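PDB 1JOV: HI1317 from Haemophilus influenzae, which probably catalyses the interconversion of the alpha and beta anomers of D-glucose 6-phosphate. Local coordinates for residues 146-151 / 248-253. Sequence-based numbering, arbitrary orientation.
Sequences QAALHT and ETARIH
Leu-149 and Thr-249 form one of two hydrogen-bonded pairs, the other being Ala-147 with Arg-251, in a buried antiparallel contact between neighbouring strands 145-154 and 244-251. Leu-149 N donates to Thr-249 O at 2.9 Å, in the carbonyl plane and nearly straight; the return bond is longer and more bent. Between these pairs Ala-148 and Ala-250 form a non-hydrogen-bonded pair, their CB atoms meeting at 3.9 Å. On the opposite face, Leu-149 lays CD1 against Thr-249 CB (3.8 Å). A water joins Thr-249 OG1, also hydrogen-bonded to His-217 ND1, to Thr-151 OG1. In the beta-supersandwich of the galactose mutarotase superfamily, the face carrying the two alanines also bears His-150 and Glu-248, the predicted catalytic pair. His-150 centres an inverse gamma turn, and a sulfate about 6 Å from its side chain is consistent with a pocket for the sugar phosphate. With CG anti to the backbone N (chi1 -169°), the His-150 ring runs alongside the glutamate, whose carboxylate stacks 23° from the imidazole plane. Glu-248 OE2, 3.1 Å from His-150 NE2, comes over the ring face rather than in its plane, making no hydrogen bond; Glu-248 CG adds a CH-pi contact to the ring centroid (4.2 Å). Where the chain turns a corner at Ile-252, Gln-146 donates NE2 to Ile-252 O (2.9 Å, 168°) and accepts a hydrogen bond at OE1 from Phe-80 N, which fixes the amide's rotation.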
# COMPACT_ATOMS: atom_id res chain seq x y z
N GLN A 146 -1.52 15.08 -5.76
CA GLN A 146 -2.28 14.12 -4.97
C GLN A 146 -1.40 12.90 -4.74
O GLN A 146 -0.49 12.63 -5.52
CB GLN A 146 -3.49 13.66 -5.76
CG GLN A 146 -4.47 14.77 -6.18
CD GLN A 146 -5.59 14.17 -7.05
OE1 GLN A 146 -5.32 13.74 -8.20
NE2 GLN A 146 -6.83 14.26 -6.58
N ALA A 147 -1.66 12.17 -3.65
CA ALA A 147 -0.93 10.93 -3.47
C ALA A 147 -1.79 10.00 -2.66
O ALA A 147 -2.74 10.40 -1.93
CB ALA A 147 0.35 11.21 -2.76
N ALA A 148 -1.49 8.72 -2.71
CA ALA A 148 -2.21 7.75 -1.92
C ALA A 148 -1.35 6.53 -1.77
O ALA A 148 -0.64 6.14 -2.70
CB ALA A 148 -3.55 7.38 -2.55
N LEU A 149 -1.41 5.92 -0.61
CA LEU A 149 -0.79 4.67 -0.26
C LEU A 149 -1.93 3.69 -0.38
O LEU A 149 -2.75 3.58 0.52
CB LEU A 149 -0.14 4.67 1.11
CG LEU A 149 0.61 5.96 1.44
CD1 LEU A 149 0.95 6.01 2.93
CD2 LEU A 149 1.86 6.09 0.60
N HIS A 150 -2.00 2.99 -1.47
CA HIS A 150 -3.15 2.16 -1.78
C HIS A 150 -3.08 0.73 -1.22
O HIS A 150 -3.07 -0.27 -1.96
CB HIS A 150 -3.23 2.21 -3.27
CG HIS A 150 -4.48 1.67 -3.95
ND1 HIS A 150 -4.95 0.40 -3.78
CD2 HIS A 150 -5.32 2.28 -4.82
CE1 HIS A 150 -5.99 0.22 -4.57
NE2 HIS A 150 -6.22 1.34 -5.19
N THR A 151 -3.03 0.70 0.08
CA THR A 151 -2.70 -0.56 0.78
C THR A 151 -3.75 -1.68 0.60
O THR A 151 -4.94 -1.50 0.87
CB THR A 151 -2.53 -0.27 2.30
OG1 THR A 151 -1.67 0.89 2.45
CG2 THR A 151 -1.86 -1.54 3.08
N GLU A 248 -6.98 2.80 1.96
CA GLU A 248 -5.97 3.67 1.43
C GLU A 248 -5.76 4.98 2.19
O GLU A 248 -6.72 5.71 2.50
CB GLU A 248 -6.32 4.06 0.00
CG GLU A 248 -6.69 2.88 -0.88
CD GLU A 248 -7.24 3.24 -2.25
OE1 GLU A 248 -6.97 4.35 -2.71
OE2 GLU A 248 -7.94 2.40 -2.85
N THR A 249 -4.51 5.30 2.52
CA THR A 249 -4.09 6.56 3.18
C THR A 249 -3.99 7.61 2.07
O THR A 249 -3.17 7.42 1.16
CB THR A 249 -2.74 6.38 3.82
OG1 THR A 249 -2.75 5.23 4.68
CG2 THR A 249 -2.38 7.61 4.63
N ALA A 250 -4.76 8.71 2.07
CA ALA A 250 -4.77 9.51 0.86
C ALA A 250 -4.83 11.04 1.04
O ALA A 250 -5.28 11.51 2.05
CB ALA A 250 -5.95 9.17 -0.01
N ARG A 251 -4.34 11.75 0.04
CA ARG A 251 -4.35 13.21 -0.05
C ARG A 251 -4.94 13.42 -1.42
O ARG A 251 -4.20 13.52 -2.44
CB ARG A 251 -2.95 13.80 0.16
CG ARG A 251 -2.52 13.80 1.65
CD ARG A 251 -3.20 15.03 2.40
NE ARG A 251 -2.53 16.29 2.08
CZ ARG A 251 -1.50 16.75 2.72
NH1 ARG A 251 -1.03 16.07 3.64
NH2 ARG A 251 -0.92 17.90 2.38
N ILE A 252 -6.27 13.50 -1.47
CA ILE A 252 -6.96 13.62 -2.74
C ILE A 252 -7.47 15.05 -2.97
O ILE A 252 -7.30 15.61 -4.09
CB ILE A 252 -8.16 12.59 -2.79
CG1 ILE A 252 -7.67 11.13 -2.86
CG2 ILE A 252 -9.04 12.84 -3.94
CD1 ILE A 252 -8.72 10.09 -2.52
N HIS A 253 -8.17 15.57 -1.94
CA HIS A 253 -8.73 16.94 -2.07
C HIS A 253 -7.85 17.97 -1.34
O HIS A 253 -7.97 19.17 -1.65
CB HIS A 253 -10.16 16.98 -1.52
CG HIS A 253 -11.10 16.04 -2.20
ND1 HIS A 253 -11.23 16.04 -3.57
CD2 HIS A 253 -11.85 15.03 -1.73
CE1 HIS A 253 -12.08 15.09 -3.91
NE2 HIS A 253 -12.48 14.47 -2.82
O HOH W 1 -3.07 2.39 4.17